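Local coordinates for L-Ala-D/L-Glu epimerase, a muconate lactonizing enzyme (Klebsiella pneumoniae subsp. pneumoniae MGH 78578, PDB 3FCP), which belongs to the enolase superfamily, joining an N-terminal capping domain to a TIM-barrel-like domain that carries a bound magnesium ion, at residues 12-17 and 34-39; 53-58 and 302-307; 178-183 and 214-219; 196-201 and 219-224. All coordinates share one frame; numbering follows the deposited sequence.

Contact 1 of 4, residues 12-17 and 34-39; sequences SWIVDV and SLVIVR
Ser34 OG donates to Asp16 OD1 at 2.6 Å, the shortest polar bond between the two strands. The hydroxyl meets the carboxylate oxygen nearly along its C-O axis. Asp16 turns its CG back beside its own backbone N (chi1 -63°), and this brings OD1 across to the serine. The second oxygen, OD2, forms a salt bridge with Arg372. The strands run antiparallel in the three-stranded sheet of the N-terminal domain. Val15 N gives an almost straight bond to Leu35 O at 2.7 Å, and Leu35 N returns one to Val15 O. Trp13 and Ile37 make the same double exchange, with Trp13 N to Ile37 O at 2.9 Å. Beyond this pair, Trp13 CH2 lies over one face of the Arg39 guanidinium, 3.4 Å above its plane and offset toward the rim. The two planes stand 82° apart. The indole therefore offers its edge, with Arg39 NE in the ring plane. That NE also forms a salt bridge with Glu11. On the side of the sheet that carries Trp13, Val15 CG2 packs on Ile37 CG1 at 4.0 Å, and Leu367 of helix 364-370 touches Trp13 and Val15. Asp16 and Arg39 lie near opposite ends of a mainly apolar strand pairing. Each has an opposite charge beside it, so both are probably ionised.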
loop_
_atom_site.group_PDB
_atom_site.type_symbol
_atom_site.label_atom_id
_atom_site.label_comp_id
_atom_site.label_asym_id
_atom_site.label_seq_id
_atom_site.Cartn_x
_atom_site.Cartn_y
_atom_site.Cartn_z
ATOM N N SER A 12 3.105 34.352 37.637
ATOM C CA SER A 12 2.995 34.573 36.204
ATOM C C SER A 12 2.251 35.876 35.962
ATOM O O SER A 12 1.404 36.281 36.757
ATOM C CB SER A 12 2.286 33.402 35.503
ATOM O OG SER A 12 0.919 33.313 35.852
ATOM N N TRP A 13 2.592 36.538 34.865
ATOM C CA TRP A 13 1.980 37.809 34.507
ATOM C C TRP A 13 1.767 37.866 33.008
ATOM O O TRP A 13 2.548 37.292 32.244
ATOM C CB TRP A 13 2.908 38.970 34.854
ATOM C CG TRP A 13 3.424 39.001 36.255
ATOM C CD1 TRP A 13 2.901 39.695 37.307
ATOM C CD2 TRP A 13 4.612 38.368 36.739
ATOM N NE1 TRP A 13 3.699 39.541 38.418
ATOM C CE2 TRP A 13 4.756 38.730 38.096
ATOM C CE3 TRP A 13 5.574 37.531 36.156
ATOM C CZ2 TRP A 13 5.826 38.286 38.884
ATOM C CZ3 TRP A 13 6.640 37.088 36.941
ATOM C CH2 TRP A 13 6.756 37.469 38.291
ATOM N N ILE A 14 0.710 38.552 32.589
ATOM C CA ILE A 14 0.473 38.742 31.173
ATOM C C ILE A 14 1.090 40.112 30.965
ATOM O O ILE A 14 0.704 41.079 31.618
ATOM C CB ILE A 14 -1.024 38.799 30.813
ATOM C CG1 ILE A 14 -1.672 37.427 31.030
ATOM C CG2 ILE A 14 -1.177 39.240 29.365
ATOM C CD1 ILE A 14 -3.150 37.363 30.660
ATOM N N VAL A 15 2.069 40.183 30.077
ATOM C CA VAL A 15 2.762 41.432 29.813
ATOM C C VAL A 15 2.512 41.905 28.394
ATOM O O VAL A 15 2.684 41.144 27.445
ATOM C CB VAL A 15 4.273 41.257 30.020
ATOM C CG1 VAL A 15 4.979 42.577 29.840
ATOM C CG2 VAL A 15 4.539 40.699 31.406
ATOM N N ASP A 16 2.090 43.158 28.256
ATOM C CA ASP A 16 1.839 43.736 26.944
ATOM C C ASP A 16 2.959 44.717 26.647
ATOM O O ASP A 16 3.038 45.791 27.250
ATOM C CB ASP A 16 0.482 44.450 26.910
ATOM C CG ASP A 16 -0.676 43.503 27.142
ATOM O OD1 ASP A 16 -0.676 42.412 26.535
ATOM O OD2 ASP A 16 -1.588 43.843 27.920
ATOM N N VAL A 17 3.835 44.322 25.730
ATOM C CA VAL A 17 4.971 45.138 25.343
ATOM C C VAL A 17 4.739 45.724 23.963
ATOM O O VAL A 17 4.190 45.062 23.081
ATOM C CB VAL A 17 6.275 44.309 25.331
ATOM C CG1 VAL A 17 6.608 43.852 26.740
ATOM C CG2 VAL A 17 6.121 43.101 24.415
ATOM N N SER A 34 1.637 40.353 23.403
ATOM C CA SER A 34 1.347 39.887 24.755
ATOM C C SER A 34 2.146 38.652 25.142
ATOM O O SER A 34 2.007 37.592 24.531
ATOM C CB SER A 34 -0.147 39.596 24.896
ATOM O OG SER A 34 -0.908 40.735 24.541
ATOM N N LEU A 35 2.978 38.795 26.169
ATOM C CA LEU A 35 3.800 37.691 26.641
ATOM C C LEU A 35 3.307 37.184 27.990
ATOM O O LEU A 35 2.873 37.972 28.833
ATOM C CB LEU A 35 5.256 38.142 26.821
ATOM C CG LEU A 35 5.890 39.092 25.799
ATOM C CD1 LEU A 35 7.264 39.512 26.297
ATOM C CD2 LEU A 35 5.985 38.420 24.441
ATOM N N VAL A 36 3.353 35.873 28.197
ATOM C CA VAL A 36 2.993 35.334 29.503
ATOM C C VAL A 36 4.336 34.943 30.114
ATOM O O VAL A 36 5.004 34.014 29.645
ATOM C CB VAL A 36 2.081 34.099 29.426
ATOM C CG1 VAL A 36 1.798 33.599 30.836
ATOM C CG2 VAL A 36 0.765 34.463 28.742
ATOM N N ILE A 37 4.734 35.685 31.141
ATOM C CA ILE A 37 6.000 35.475 31.813
ATOM C C ILE A 37 5.787 34.741 33.126
ATOM O O ILE A 37 4.813 34.986 33.845
ATOM C CB ILE A 37 6.696 36.838 32.087
ATOM C CG1 ILE A 37 6.984 37.548 30.760
ATOM C CG2 ILE A 37 7.977 36.637 32.889
ATOM C CD1 ILE A 37 7.925 36.803 29.842
ATOM N N VAL A 38 6.706 33.840 33.436
ATOM C CA VAL A 38 6.622 33.076 34.666
ATOM C C VAL A 38 7.915 33.161 35.459
ATOM O O VAL A 38 9.005 33.245 34.891
ATOM C CB VAL A 38 6.309 31.581 34.372
ATOM C CG1 VAL A 38 7.299 31.033 33.362
ATOM C CG2 VAL A 38 6.384 30.762 35.653
ATOM N N ARG A 39 7.779 33.171 36.780
ATOM C CA ARG A 39 8.932 33.166 37.670
ATOM C C ARG A 39 8.655 32.049 38.661
ATOM O O ARG A 39 7.643 32.056 39.362
ATOM C CB ARG A 39 9.104 34.491 38.413
ATOM C CG ARG A 39 10.312 34.473 39.360
ATOM C CD ARG A 39 10.651 35.858 39.872
ATOM N NE ARG A 39 9.532 36.461 40.584
ATOM C CZ ARG A 39 9.462 37.751 40.897
ATOM N NH1 ARG A 39 10.450 38.567 40.559
ATOM N NH2 ARG A 39 8.398 38.225 41.535
#

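Contact 2 of 4, residues 53-58 and 302-307; sequences TTIGGL and TMLEGT
Thr53 and Thr54 run past Glu305 and Met303 as two irregular backbones with no direct hydrogen bond between them. The CA atoms of Thr54 and Met303 come within 5.3 Å. Leu304 has left-handed backbone angles (phi 66°), where the chain turns between Met303 and Glu305. An ST turn helps to shape this bend, with Leu304 N bonded to Thr302 OG1. Glu305 OE1 is gripped twice within the same segment. Thr302 OG1 donates to it at 2.6 Å, nearly along the C-O axis, and Met303 N reaches it at 3.0 Å from above the carboxylate plane. The other oxygen, OE2, accepts a hydrogen bond from a water that in turn accepts from Thr53 N. This water is a polar bridge between the segments.

The direct contacts are van der Waals ones. Met303 bends at chi2 (-56°) and chi3 (-59°), which curls its methyl CE to 3.6 Å from Thr54 OG1. The two side chains lie side by side. Ile55 CG1 sits 3.4 Å from Met303 O, a buried carbonyl oxygen with no polar partner in the model. Farther out, Ile55 CD1 packs on Leu304 CG at 4.0 Å, and Tyr60 also touches Ile55.

The contact joins the loop after strand 47-53 of the N-terminal domain to the loop after strand 297-300 of the barrel domain. Phe104 of helix 103-121 packs on Thr54 and Met303. Strand 33-42 touches Thr53 through Gln33, and Gly306 is at the N-cap position of helix 307-317.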
loop_
_atom_site.group_PDB
_atom_site.type_symbol
_atom_site.label_atom_id
_atom_site.label_comp_id
_atom_site.label_asym_id
_atom_site.label_seq_id
_atom_site.Cartn_x
_atom_site.Cartn_y
_atom_site.Cartn_z
ATOM N N THR A 53 4.381 32.680 24.648
ATOM C CA THR A 53 3.799 33.724 23.822
ATOM C C THR A 53 3.190 33.153 22.547
ATOM O O THR A 53 3.612 32.104 22.060
ATOM C CB THR A 53 4.883 34.761 23.432
ATOM O OG1 THR A 53 5.311 35.464 24.608
ATOM C CG2 THR A 53 4.352 35.752 22.414
ATOM N N THR A 54 2.185 33.839 22.019
ATOM C CA THR A 54 1.571 33.413 20.776
ATOM C C THR A 54 1.322 34.631 19.898
ATOM O O THR A 54 1.683 35.756 20.255
ATOM C CB THR A 54 0.241 32.674 20.995
ATOM O OG1 THR A 54 -0.177 32.102 19.751
ATOM C CG2 THR A 54 -0.837 33.624 21.494
ATOM N N ILE A 55 0.693 34.396 18.754
ATOM C CA ILE A 55 0.410 35.454 17.799
ATOM C C ILE A 55 -1.091 35.632 17.592
ATOM O O ILE A 55 -1.809 34.669 17.352
ATOM C CB ILE A 55 1.058 35.119 16.427
ATOM C CG1 ILE A 55 2.549 34.818 16.616
ATOM C CG2 ILE A 55 0.876 36.272 15.462
ATOM C CD1 ILE A 55 3.218 34.164 15.404
ATOM N N GLY A 56 -1.555 36.872 17.705
ATOM C CA GLY A 56 -2.954 37.191 17.472
ATOM C C GLY A 56 -4.050 36.492 18.251
ATOM O O GLY A 56 -5.034 36.053 17.658
ATOM N N GLY A 57 -3.900 36.406 19.569
ATOM C CA GLY A 57 -4.922 35.778 20.393
ATOM C C GLY A 57 -5.179 34.317 20.096
ATOM O O GLY A 57 -4.401 33.453 20.504
ATOM N N LEU A 58 -6.273 34.030 19.398
ATOM C CA LEU A 58 -6.618 32.652 19.048
ATOM C C LEU A 58 -6.662 32.445 17.537
ATOM O O LEU A 58 -7.147 31.419 17.053
ATOM C CB LEU A 58 -7.975 32.266 19.662
ATOM C CG LEU A 58 -7.998 32.096 21.190
ATOM C CD1 LEU A 58 -9.425 31.884 21.674
ATOM C CD2 LEU A 58 -7.119 30.913 21.588
ATOM N N THR A 302 9.759 30.051 15.739
ATOM C CA THR A 302 9.342 30.992 16.781
ATOM C C THR A 302 7.856 31.285 16.752
ATOM O O THR A 302 7.181 31.050 15.746
ATOM C CB THR A 302 10.056 32.372 16.628
ATOM O OG1 THR A 302 9.884 33.146 17.822
ATOM C CG2 THR A 302 9.479 33.150 15.439
ATOM N N MET A 303 7.362 31.799 17.875
ATOM C CA MET A 303 5.977 32.225 18.008
ATOM C C MET A 303 6.079 33.734 18.279
ATOM O O MET A 303 5.155 34.369 18.800
ATOM C CB MET A 303 5.288 31.506 19.172
ATOM C CG MET A 303 4.927 30.035 18.905
ATOM S SD MET A 303 3.894 29.706 17.446
ATOM C CE MET A 303 2.479 30.641 17.796
ATOM N N LEU A 304 7.225 34.288 17.886
ATOM C CA LEU A 304 7.555 35.701 18.065
ATOM C C LEU A 304 7.698 36.048 19.549
ATOM O O LEU A 304 7.158 37.043 20.029
ATOM C CB LEU A 304 6.508 36.604 17.391
ATOM C CG LEU A 304 6.439 36.493 15.860
ATOM C CD1 LEU A 304 5.447 37.513 15.298
ATOM C CD2 LEU A 304 7.812 36.730 15.269
ATOM N N GLU A 305 8.429 35.200 20.267
ATOM C CA GLU A 305 8.685 35.398 21.688
ATOM C C GLU A 305 9.594 36.602 21.905
ATOM O O GLU A 305 10.314 37.021 20.996
ATOM C CB GLU A 305 9.410 34.178 22.283
ATOM C CG GLU A 305 8.604 32.896 22.441
ATOM C CD GLU A 305 8.478 32.081 21.165
ATOM O OE1 GLU A 305 9.158 32.390 20.160
ATOM O OE2 GLU A 305 7.695 31.112 21.178
ATOM N N GLY A 306 9.555 37.148 23.121
ATOM C CA GLY A 306 10.435 38.242 23.475
ATOM C C GLY A 306 11.788 37.604 23.766
ATOM O O GLY A 306 12.039 36.475 23.340
ATOM N N THR A 307 12.649 38.292 24.508
ATOM C CA THR A 307 13.974 37.773 24.817
ATOM C C THR A 307 14.017 36.472 25.628
ATOM O O THR A 307 14.842 35.603 25.349
ATOM C CB THR A 307 14.827 38.839 25.545
ATOM O OG1 THR A 307 14.991 39.977 24.690
ATOM C CG2 THR A 307 16.204 38.282 25.904
HETATM O O HOH W 1 6.010 30.729 23.107
#

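Contact 3 of 4, residues 178-183 and 214-219; sequences TDLRHT and RELAAM
Leu180 points its two methyls across the gap between the helices and meets Glu215 and Leu216 at about a right angle. Its CD1 branch lies against the aliphatic part of the glutamate, 3.8 Å from Glu215 CG. Its CD2 branch turns to the leucine, 4.0 Å from Leu216 CD2. The CB and CG of Glu215 do the touching. The carboxylate has a long, weak ion pair with Arg184.

Thr183, one turn along, also stands at about a right angle to Leu216. Its CG2 is held between the backbone N and the carbonyl carbon, while OG1 is anti to the N (chi1 172°). Both branches therefore face the other helix. The methyl CG2 is 3.7 Å from Leu216 CD2, and OG1 is buried by the contact without a hydrogen-bond partner in the model.

Met219 comes in obliquely past Thr183. Its SD touches Thr183 CG2 at 3.7 Å. A bend at chi3 (85°) carries CE toward helix 176-189, where it ends 3.6 Å from Leu180 O. No hydrogen bond crosses between the segments, and the join is apolar packing.

The two helical segments run nearly parallel, with axes 10.7 Å apart, as neighbours in the outer helical layer of a TIM-type barrel. Helix 176-189 precedes strand 195-199 and helix 206-218 follows it. Val198 of that strand packs against both Thr183 and Leu216, so the helix pair rests on the strand between them in sequence.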
loop_
_atom_site.group_PDB
_atom_site.type_symbol
_atom_site.label_atom_id
_atom_site.label_comp_id
_atom_site.label_asym_id
_atom_site.label_seq_id
_atom_site.Cartn_x
_atom_site.Cartn_y
_atom_site.Cartn_z
ATOM N N THR A 178 -1.527 37.260 -7.364
ATOM C CA THR A 178 -0.897 38.411 -6.737
ATOM C C THR A 178 0.254 37.988 -5.828
ATOM O O THR A 178 1.340 38.567 -5.899
ATOM C CB THR A 178 -1.920 39.263 -5.944
ATOM O OG1 THR A 178 -2.363 38.546 -4.788
ATOM C CG2 THR A 178 -3.119 39.579 -6.809
ATOM N N ASP A 179 0.037 36.978 -4.984
ATOM C CA ASP A 179 1.103 36.519 -4.097
ATOM C C ASP A 179 2.301 35.979 -4.873
ATOM O O ASP A 179 3.442 36.154 -4.448
ATOM C CB ASP A 179 0.605 35.439 -3.122
ATOM C CG ASP A 179 -0.059 36.025 -1.882
ATOM O OD1 ASP A 179 0.334 37.134 -1.458
ATOM O OD2 ASP A 179 -0.961 35.372 -1.315
ATOM N N LEU A 180 2.050 35.324 -6.004
ATOM C CA LEU A 180 3.143 34.773 -6.802
ATOM C C LEU A 180 3.951 35.874 -7.485
ATOM O O LEU A 180 5.168 35.760 -7.627
ATOM C CB LEU A 180 2.613 33.786 -7.857
ATOM C CG LEU A 180 2.037 32.462 -7.344
ATOM C CD1 LEU A 180 1.570 31.607 -8.516
ATOM C CD2 LEU A 180 3.094 31.724 -6.545
ATOM N N ARG A 181 3.276 36.933 -7.917
ATOM C CA ARG A 181 3.965 38.050 -8.569
ATOM C C ARG A 181 4.784 38.781 -7.515
ATOM O O ARG A 181 5.886 39.264 -7.785
ATOM C CB ARG A 181 2.950 38.998 -9.212
ATOM C CG ARG A 181 2.224 38.382 -10.399
ATOM C CD ARG A 181 1.074 39.242 -10.901
ATOM N NE ARG A 181 1.492 40.589 -11.281
ATOM C CZ ARG A 181 1.579 41.614 -10.438
ATOM N NH1 ARG A 181 1.276 41.453 -9.157
ATOM N NH2 ARG A 181 1.969 42.805 -10.878
ATOM N N HIS A 182 4.230 38.853 -6.309
ATOM C CA HIS A 182 4.902 39.492 -5.181
ATOM C C HIS A 182 6.199 38.741 -4.886
ATOM O O HIS A 182 7.273 39.337 -4.818
ATOM C CB HIS A 182 3.986 39.458 -3.952
ATOM C CG HIS A 182 4.675 39.792 -2.663
ATOM N ND1 HIS A 182 5.115 41.062 -2.358
ATOM C CD2 HIS A 182 4.980 39.020 -1.591
ATOM C CE1 HIS A 182 5.658 41.060 -1.154
ATOM N NE2 HIS A 182 5.590 39.834 -0.666
ATOM N N THR A 183 6.098 37.425 -4.726
ATOM C CA THR A 183 7.272 36.620 -4.422
ATOM C C THR A 183 8.282 36.618 -5.567
ATOM O O THR A 183 9.484 36.718 -5.333
ATOM C CB THR A 183 6.874 35.159 -4.041
ATOM O OG1 THR A 183 8.055 34.351 -3.927
ATOM C CG2 THR A 183 5.965 34.560 -5.083
ATOM N N ARG A 214 4.220 24.603 -7.233
ATOM C CA ARG A 214 4.975 24.333 -8.461
ATOM C C ARG A 214 5.630 25.620 -8.958
ATOM O O ARG A 214 6.797 25.627 -9.338
ATOM C CB ARG A 214 4.065 23.761 -9.562
ATOM C CG ARG A 214 3.816 22.258 -9.460
ATOM C CD ARG A 214 3.145 21.725 -10.723
ATOM N NE ARG A 214 1.783 22.239 -10.876
ATOM C CZ ARG A 214 0.700 21.637 -10.398
ATOM N NH1 ARG A 214 0.814 20.487 -9.739
ATOM N NH2 ARG A 214 -0.498 22.192 -10.562
ATOM N N GLU A 215 4.869 26.708 -8.940
ATOM C CA GLU A 215 5.368 28.008 -9.382
ATOM C C GLU A 215 6.510 28.495 -8.500
ATOM O O GLU A 215 7.522 28.987 -9.000
ATOM C CB GLU A 215 4.236 29.034 -9.358
ATOM C CG GLU A 215 3.225 28.862 -10.470
ATOM C CD GLU A 215 3.843 29.115 -11.825
ATOM O OE1 GLU A 215 4.429 30.207 -12.010
ATOM O OE2 GLU A 215 3.751 28.226 -12.700
ATOM N N LEU A 216 6.344 28.359 -7.187
ATOM C CA LEU A 216 7.376 28.781 -6.250
ATOM C C LEU A 216 8.668 27.996 -6.476
ATOM O O LEU A 216 9.765 28.567 -6.498
ATOM C CB LEU A 216 6.892 28.589 -4.813
ATOM C CG LEU A 216 5.755 29.511 -4.356
ATOM C CD1 LEU A 216 5.181 29.004 -3.042
ATOM C CD2 LEU A 216 6.279 30.941 -4.211
ATOM N N ALA A 217 8.547 26.686 -6.645
ATOM C CA ALA A 217 9.732 25.872 -6.871
ATOM C C ALA A 217 10.408 26.295 -8.167
ATOM O O ALA A 217 11.633 26.370 -8.236
ATOM C CB ALA A 217 9.360 24.395 -6.936
ATOM N N ALA A 218 9.605 26.570 -9.190
ATOM C CA ALA A 218 10.136 26.968 -10.491
ATOM C C ALA A 218 10.904 28.293 -10.451
ATOM O O ALA A 218 11.905 28.446 -11.149
ATOM C CB ALA A 218 9.003 27.035 -11.525
ATOM N N MET A 219 10.451 29.243 -9.638
ATOM C CA MET A 219 11.145 30.523 -9.554
ATOM C C MET A 219 12.368 30.504 -8.632
ATOM O O MET A 219 13.038 31.515 -8.463
ATOM C CB MET A 219 10.178 31.658 -9.161
ATOM C CG MET A 219 9.419 31.495 -7.845
ATOM S SD MET A 219 8.443 32.973 -7.369
ATOM C CE MET A 219 6.988 32.718 -8.252
#

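Contact 4 of 4, residues 196-201 and 219-224; sequences IRVDVN and MGVDLI. With MG (magnesium ion), chain I.
Val198 and Ile196 bury the most surface here, followed by Leu223, where two parallel barrel strands meet in a beta-alpha-beta unit. Helix 206-218 makes the connection. Val198 N bonds to Leu223 O at 2.9 Å. The two methyls of Val198 divide their work. CG1 packs on Val221 CG1, whose side chain crosses at about a right angle, and CG2 lies 3.9 Å from Ile224 CG2, whose side chain runs alongside. Ile196 contributes mainly through its backbone. Its O accepts from Asp222 N at 2.9 Å and also touches Val221 CG1, while its side chain leads away to Val187. A water bridges Ile196 N and Gly220 O. Gly220 ends the preceding helix in a Schellman motif. On the other face of the sheet, Leu223 CB packs 3.7 Å from Arg197 CG. Arg197 NE bonds to Ser195 OG. At the end of the strand, Asp199 OD1 accepts from Asn201 N in an Asx turn. Two of the waters on the magnesium ion lie close to the Asp199 carboxylate and probably donate to it. Asp250 and Glu251 also bind the metal. Asn201 OD1 binds it directly, at 2.2 Å.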
loop_
_atom_site.group_PDB
_atom_site.type_symbol
_atom_site.label_atom_id
_atom_site.label_comp_id
_atom_site.label_asym_id
_atom_site.label_seq_id
_atom_site.Cartn_x
_atom_site.Cartn_y
_atom_site.Cartn_z
ATOM N N ILE A 196 15.650 32.484 -0.326
ATOM C CA ILE A 196 14.267 32.915 -0.205
ATOM C C ILE A 196 13.348 31.772 0.210
ATOM O O ILE A 196 13.289 30.737 -0.455
ATOM C CB ILE A 196 13.733 33.495 -1.544
ATOM C CG1 ILE A 196 14.651 34.619 -2.042
ATOM C CG2 ILE A 196 12.301 33.994 -1.355
ATOM C CD1 ILE A 196 14.797 35.791 -1.085
ATOM N N ARG A 197 12.644 31.966 1.320
ATOM C CA ARG A 197 11.693 30.974 1.804
ATOM C C ARG A 197 10.346 31.682 1.881
ATOM O O ARG A 197 10.294 32.904 2.046
ATOM C CB ARG A 197 12.071 30.464 3.204
ATOM C CG ARG A 197 13.467 29.829 3.338
ATOM C CD ARG A 197 14.518 30.862 3.738
ATOM N NE ARG A 197 15.832 30.263 3.977
ATOM C CZ ARG A 197 16.135 29.495 5.021
ATOM N NH1 ARG A 197 15.221 29.220 5.943
ATOM N NH2 ARG A 197 17.357 29.004 5.145
ATOM N N VAL A 198 9.258 30.931 1.744
ATOM C CA VAL A 198 7.927 31.526 1.842
ATOM C C VAL A 198 7.130 30.743 2.872
ATOM O O VAL A 198 7.383 29.555 3.101
ATOM C CB VAL A 198 7.162 31.502 0.491
ATOM C CG1 VAL A 198 8.022 32.123 -0.607
ATOM C CG2 VAL A 198 6.753 30.075 0.133
ATOM N N ASP A 199 6.172 31.414 3.491
ATOM C CA ASP A 199 5.321 30.805 4.499
ATOM C C ASP A 199 3.883 31.176 4.161
ATOM O O ASP A 199 3.519 32.351 4.186
ATOM C CB ASP A 199 5.719 31.324 5.889
ATOM C CG ASP A 199 4.877 30.731 7.010
ATOM O OD1 ASP A 199 4.205 29.703 6.781
ATOM O OD2 ASP A 199 4.900 31.295 8.127
ATOM N N VAL A 200 3.076 30.169 3.825
ATOM C CA VAL A 200 1.677 30.377 3.471
ATOM C C VAL A 200 0.790 30.197 4.705
ATOM O O VAL A 200 -0.403 30.486 4.677
ATOM C CB VAL A 200 1.224 29.368 2.385
ATOM C CG1 VAL A 200 -0.021 29.888 1.677
ATOM C CG2 VAL A 200 2.347 29.128 1.392
ATOM N N ASN A 201 1.393 29.706 5.782
ATOM C CA ASN A 201 0.695 29.475 7.043
ATOM C C ASN A 201 -0.721 28.912 6.907
ATOM O O ASN A 201 -1.685 29.514 7.388
ATOM C CB ASN A 201 0.672 30.767 7.871
ATOM C CG ASN A 201 0.275 30.528 9.327
ATOM O OD1 ASN A 201 0.798 29.624 9.992
ATOM N ND2 ASN A 201 -0.640 31.351 9.833
ATOM N N MET A 219 10.451 29.243 -9.638
ATOM C CA MET A 219 11.145 30.523 -9.554
ATOM C C MET A 219 12.368 30.504 -8.632
ATOM O O MET A 219 13.038 31.515 -8.463
ATOM C CB MET A 219 10.178 31.658 -9.161
ATOM C CG MET A 219 9.419 31.495 -7.845
ATOM S SD MET A 219 8.443 32.973 -7.369
ATOM C CE MET A 219 6.988 32.718 -8.252
ATOM N N GLY A 220 12.664 29.351 -8.039
ATOM C CA GLY A 220 13.842 29.260 -7.191
ATOM C C GLY A 220 13.683 29.370 -5.686
ATOM O O GLY A 220 14.677 29.476 -4.968
ATOM N N VAL A 221 12.451 29.349 -5.193
ATOM C CA VAL A 221 12.225 29.425 -3.752
ATOM C C VAL A 221 12.856 28.176 -3.126
ATOM O O VAL A 221 12.650 27.065 -3.612
ATOM C CB VAL A 221 10.717 29.493 -3.447
ATOM C CG1 VAL A 221 10.469 29.466 -1.941
ATOM C CG2 VAL A 221 10.142 30.764 -4.054
ATOM N N ASP A 222 13.631 28.364 -2.060
ATOM C CA ASP A 222 14.322 27.252 -1.405
ATOM C C ASP A 222 13.485 26.434 -0.441
ATOM O O ASP A 222 13.777 25.260 -0.201
ATOM C CB ASP A 222 15.546 27.755 -0.634
ATOM C CG ASP A 222 16.577 28.408 -1.527
ATOM O OD1 ASP A 222 16.766 27.940 -2.666
ATOM O OD2 ASP A 222 17.214 29.380 -1.073
ATOM N N LEU A 223 12.455 27.049 0.122
ATOM C CA LEU A 223 11.625 26.359 1.098
ATOM C C LEU A 223 10.222 26.949 1.140
ATOM O O LEU A 223 10.052 28.166 1.128
ATOM C CB LEU A 223 12.283 26.484 2.476
ATOM C CG LEU A 223 11.736 25.696 3.670
ATOM C CD1 LEU A 223 12.027 24.206 3.481
ATOM C CD2 LEU A 223 12.401 26.210 4.949
ATOM N N ILE A 224 9.221 26.078 1.194
ATOM C CA ILE A 224 7.823 26.501 1.258
ATOM C C ILE A 224 7.267 25.982 2.581
ATOM O O ILE A 224 7.203 24.769 2.791
ATOM C CB ILE A 224 6.993 25.884 0.108
ATOM C CG1 ILE A 224 7.615 26.246 -1.247
ATOM C CG2 ILE A 224 5.551 26.389 0.187
ATOM C CD1 ILE A 224 6.963 25.523 -2.442
HETATM MG MG MG I . 2.572 28.824 10.989
HETATM O O HOH W 2 16.084 31.019 -2.970
HETATM O O HOH W 3 3.774 28.241 8.867
HETATM O O HOH W 4 3.531 30.916 10.204
HETATM O O HOH W 5 2.730 30.311 13.096
#

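Contacts 1 and 2 meet at Leu35, which packs on Thr53, and their centres are 11 Å apart. Contact 1 belongs to the N-terminal domain, and contact 2 joins that domain to the barrel. Contacts 3 and 4 lie inside the barrel domain with centres 8 Å apart. They share Met219, and Leu216 O of contact 3 lies 3.1 Å from Val221 N of contact 4, a probable hydrogen bond. Contacts 1 and 3 lie on opposite sides of the chain's centre, about 38 Å apart between centres. The magnesium ion lies between contacts 2 and 4. Asn201 of contact 4 binds it, and the Met303 side chain of contact 2 is about 7 Å away.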